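Local coordinates for protein esterase (PDB 1ZOI) that hydrolyses esters stereoselectively, an alpha/beta-hydrolase-fold enzyme linked to the synthesis of D-beta-acetylthioisobutyric acid, at residues Y3-Y14 with D77-L86. Numbering follows the deposited sequence.
Sequences YVTTKDGVQIFY and DDVAAVVAHL
V4 touches A81, V82 and H85 of the helix; its CB and CG2 share H85, and CG1 goes to V82. CB sits over one face of the H85 ring, a CH-pi contact 4.1 Å from the ring centroid and 17° off its normal. V4 CG1 lies 3.9 Å from V82 CG2. V4 CG2 lies anti to the backbone N, which sets it 3.6 Å from H85 CG and also near the carbonyl O of A81. V82 CG2 is shared, because I12 CG2 packs on it as well. Further along, Y14 and H85 meet rim to rim with planes at 68°. Y14 OH lies at the H85 edge, 3.2 Å from both CE1 and ND1 of H85, while Y14 CE2 packs against L86 CD2.

At the hairpin turn the contact becomes polar. T6 OG1 donates to D8 OD2 (2.6 Å) and accepts from V10 N. T6 CG2, anti to the carbonyl carbon, lies 3.3 Å from D78 OD1. A water donates to both D8 OD2 and D78 OD1, which stand 4.3 Å apart. R58 forms salt bridges with D8 and D78. D77 is held by R109 and H110; its salt bridge to K7 is long. Strand 3-5 is outermost at this end of the sheet, with 11-17 next to it; helix 72-86 packs across both. The chemistry implies an apolar seam ending at D8 of the turn and D78 of the helix; any repulsion between them is probably eased by the bridging water and R58.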
loop_
_atom_site.group_PDB
_atom_site.type_symbol
_atom_site.label_atom_id
_atom_site.label_comp_id
_atom_site.label_asym_id
_atom_site.label_seq_id
_atom_site.Cartn_x
_atom_site.Cartn_y
_atom_site.Cartn_z
ATOM N N TYR A 3 11.912 11.955 -2.286
ATOM C CA TYR A 3 12.994 11.103 -1.816
ATOM C C TYR A 3 14.339 11.813 -1.770
ATOM O O TYR A 3 14.572 12.771 -2.502
ATOM C CB TYR A 3 13.140 9.898 -2.748
ATOM C CG TYR A 3 12.100 8.820 -2.577
ATOM C CD1 TYR A 3 12.237 7.849 -1.588
ATOM C CD2 TYR A 3 10.991 8.756 -3.421
ATOM C CE1 TYR A 3 11.297 6.833 -1.443
ATOM C CE2 TYR A 3 10.040 7.742 -3.281
ATOM C CZ TYR A 3 10.205 6.785 -2.288
ATOM O OH TYR A 3 9.285 5.774 -2.144
ATOM N N VAL A 4 15.215 11.332 -0.900
ATOM C CA VAL A 4 16.571 11.844 -0.810
ATOM C C VAL A 4 17.450 10.601 -0.755
ATOM O O VAL A 4 17.068 9.590 -0.168
ATOM C CB VAL A 4 16.814 12.717 0.452
ATOM C CG1 VAL A 4 16.539 11.927 1.718
ATOM C CG2 VAL A 4 18.251 13.228 0.450
ATOM N N THR A 5 18.609 10.657 -1.400
ATOM C CA THR A 5 19.527 9.529 -1.387
ATOM C C THR A 5 20.581 9.796 -0.326
ATOM O O THR A 5 21.210 10.857 -0.318
ATOM C CB THR A 5 20.224 9.350 -2.752
ATOM O OG1 THR A 5 19.239 9.115 -3.765
ATOM C CG2 THR A 5 21.188 8.172 -2.706
ATOM N N THR A 6 20.764 8.839 0.577
ATOM C CA THR A 6 21.744 8.977 1.649
ATOM C C THR A 6 23.149 8.685 1.141
ATOM O O THR A 6 23.327 8.226 0.009
ATOM C CB THR A 6 21.462 8.000 2.793
ATOM O OG1 THR A 6 21.585 6.662 2.301
ATOM C CG2 THR A 6 20.061 8.210 3.351
ATOM N N LYS A 7 24.139 8.945 1.992
ATOM C CA LYS A 7 25.538 8.708 1.652
ATOM C C LYS A 7 25.737 7.247 1.276
ATOM O O LYS A 7 26.495 6.933 0.357
ATOM C CB LYS A 7 26.451 9.018 2.841
ATOM C CG LYS A 7 26.219 10.354 3.518
ATOM C CD LYS A 7 27.076 10.470 4.776
ATOM C CE LYS A 7 26.811 9.312 5.739
ATOM N NZ LYS A 7 27.606 9.408 6.998
ATOM N N ASP A 8 25.063 6.354 1.998
ATOM C CA ASP A 8 25.196 4.927 1.736
ATOM C C ASP A 8 24.208 4.334 0.734
ATOM O O ASP A 8 23.969 3.125 0.732
ATOM C CB ASP A 8 25.174 4.125 3.051
ATOM C CG ASP A 8 24.097 4.586 4.024
ATOM O OD1 ASP A 8 23.919 3.904 5.058
ATOM O OD2 ASP A 8 23.444 5.621 3.774
ATOM N N GLY A 9 23.650 5.190 -0.120
ATOM C CA GLY A 9 22.731 4.742 -1.157
ATOM C C GLY A 9 21.316 4.318 -0.798
ATOM O O GLY A 9 20.693 3.559 -1.538
ATOM N N VAL A 10 20.793 4.807 0.318
ATOM C CA VAL A 10 19.439 4.448 0.721
ATOM C C VAL A 10 18.461 5.526 0.269
ATOM O O VAL A 10 18.769 6.707 0.346
ATOM C CB VAL A 10 19.342 4.306 2.253
ATOM C CG1 VAL A 10 17.909 3.971 2.663
ATOM C CG2 VAL A 10 20.310 3.231 2.733
ATOM N N GLN A 11 17.292 5.119 -0.221
ATOM C CA GLN A 11 16.279 6.083 -0.640
ATOM C C GLN A 11 15.364 6.317 0.551
ATOM O O GLN A 11 14.696 5.390 1.018
ATOM C CB GLN A 11 15.445 5.545 -1.805
ATOM C CG GLN A 11 16.192 5.414 -3.121
ATOM C CD GLN A 11 16.722 6.742 -3.621
ATOM O OE1 GLN A 11 17.914 7.029 -3.508
ATOM N NE2 GLN A 11 15.834 7.567 -4.168
ATOM N N ILE A 12 15.346 7.551 1.045
ATOM C CA ILE A 12 14.512 7.914 2.185
ATOM C C ILE A 12 13.334 8.734 1.692
ATOM O O ILE A 12 13.514 9.809 1.117
ATOM C CB ILE A 12 15.293 8.764 3.211
ATOM C CG1 ILE A 12 16.434 7.939 3.826
ATOM C CG2 ILE A 12 14.337 9.300 4.284
ATOM C CD1 ILE A 12 15.986 6.770 4.679
ATOM N N PHE A 13 12.130 8.221 1.922
ATOM C CA PHE A 13 10.917 8.909 1.513
ATOM C C PHE A 13 10.554 9.941 2.566
ATOM O O PHE A 13 10.758 9.711 3.753
ATOM C CB PHE A 13 9.760 7.914 1.395
ATOM C CG PHE A 13 8.428 8.569 1.164
ATOM C CD1 PHE A 13 7.998 8.855 -0.124
ATOM C CD2 PHE A 13 7.634 8.954 2.241
ATOM C CE1 PHE A 13 6.795 9.520 -0.343
ATOM C CE2 PHE A 13 6.429 9.623 2.038
ATOM C CZ PHE A 13 6.008 9.907 0.738
ATOM N N TYR A 14 10.020 11.078 2.141
ATOM C CA TYR A 14 9.602 12.085 3.106
ATOM C C TYR A 14 8.460 12.935 2.584
ATOM O O TYR A 14 8.205 12.992 1.375
ATOM C CB TYR A 14 10.760 13.011 3.508
ATOM C CG TYR A 14 11.295 13.868 2.380
ATOM C CD1 TYR A 14 12.338 13.417 1.576
ATOM C CD2 TYR A 14 10.737 15.119 2.097
ATOM C CE1 TYR A 14 12.816 14.181 0.519
ATOM C CE2 TYR A 14 11.207 15.894 1.034
ATOM C CZ TYR A 14 12.249 15.413 0.251
ATOM O OH TYR A 14 12.730 16.157 -0.800
ATOM N N ASP A 77 21.990 9.521 10.844
ATOM C CA ASP A 77 22.640 10.049 9.654
ATOM C C ASP A 77 21.611 10.222 8.540
ATOM O O ASP A 77 21.734 11.117 7.700
ATOM C CB ASP A 77 23.785 9.136 9.206
ATOM C CG ASP A 77 24.946 9.134 10.189
ATOM O OD1 ASP A 77 25.033 10.070 11.020
ATOM O OD2 ASP A 77 25.779 8.202 10.124
ATOM N N ASP A 78 20.587 9.370 8.521
ATOM C CA ASP A 78 19.552 9.498 7.505
ATOM C C ASP A 78 18.791 10.800 7.752
ATOM O O ASP A 78 18.396 11.485 6.813
ATOM C CB ASP A 78 18.597 8.301 7.539
ATOM C CG ASP A 78 19.266 7.007 7.097
ATOM O OD1 ASP A 78 20.334 7.069 6.448
ATOM O OD2 ASP A 78 18.715 5.924 7.388
ATOM N N VAL A 79 18.589 11.143 9.022
ATOM C CA VAL A 79 17.900 12.384 9.358
ATOM C C VAL A 79 18.736 13.534 8.794
ATOM O O VAL A 79 18.212 14.468 8.185
ATOM C CB VAL A 79 17.764 12.568 10.889
ATOM C CG1 VAL A 79 17.180 13.944 11.200
ATOM C CG2 VAL A 79 16.858 11.486 11.469
ATOM N N ALA A 80 20.046 13.448 8.990
ATOM C CA ALA A 80 20.954 14.475 8.499
ATOM C C ALA A 80 20.813 14.669 6.994
ATOM O O ALA A 80 20.848 15.795 6.506
ATOM C CB ALA A 80 22.400 14.112 8.852
ATOM N N ALA A 81 20.644 13.575 6.254
ATOM C CA ALA A 81 20.498 13.678 4.803
ATOM C C ALA A 81 19.215 14.424 4.434
ATOM O O ALA A 81 19.190 15.235 3.498
ATOM C CB ALA A 81 20.503 12.283 4.176
ATOM N N VAL A 82 18.143 14.152 5.174
ATOM C CA VAL A 82 16.869 14.807 4.922
ATOM C C VAL A 82 16.986 16.302 5.205
ATOM O O VAL A 82 16.585 17.137 4.389
ATOM C CB VAL A 82 15.746 14.199 5.802
ATOM C CG1 VAL A 82 14.470 15.022 5.673
ATOM C CG2 VAL A 82 15.475 12.762 5.364
ATOM N N VAL A 83 17.552 16.635 6.357
ATOM C CA VAL A 83 17.723 18.028 6.752
ATOM C C VAL A 83 18.557 18.827 5.746
ATOM O O VAL A 83 18.185 19.941 5.375
ATOM C CB VAL A 83 18.382 18.126 8.146
ATOM C CG1 VAL A 83 18.696 19.577 8.475
ATOM C CG2 VAL A 83 17.454 17.544 9.198
ATOM N N ALA A 84 19.682 18.260 5.307
ATOM C CA ALA A 84 20.552 18.942 4.348
ATOM C C ALA A 84 19.854 19.126 3.010
ATOM O O ALA A 84 19.937 20.186 2.386
ATOM C CB ALA A 84 21.843 18.149 4.150
ATOM N N HIS A 85 19.163 18.083 2.573
ATOM C CA HIS A 85 18.453 18.114 1.306
ATOM C C HIS A 85 17.426 19.246 1.244
ATOM O O HIS A 85 17.332 19.956 0.239
ATOM C CB HIS A 85 17.765 16.763 1.076
ATOM C CG HIS A 85 17.226 16.582 -0.308
ATOM N ND1 HIS A 85 15.881 16.653 -0.601
ATOM C CD2 HIS A 85 17.852 16.325 -1.480
ATOM C CE1 HIS A 85 15.702 16.445 -1.893
ATOM N NE2 HIS A 85 16.882 16.243 -2.450
ATOM N N LEU A 86 16.669 19.418 2.326
ATOM C CA LEU A 86 15.632 20.444 2.394
ATOM C C LEU A 86 16.070 21.791 2.964
ATOM O O LEU A 86 15.315 22.762 2.904
ATOM C CB LEU A 86 14.449 19.931 3.215
ATOM C CG LEU A 86 13.729 18.714 2.646
ATOM C CD1 LEU A 86 12.651 18.270 3.625
ATOM C CD2 LEU A 86 13.128 19.056 1.282
HETATM O O HOH W 1 23.031 7.442 6.185
#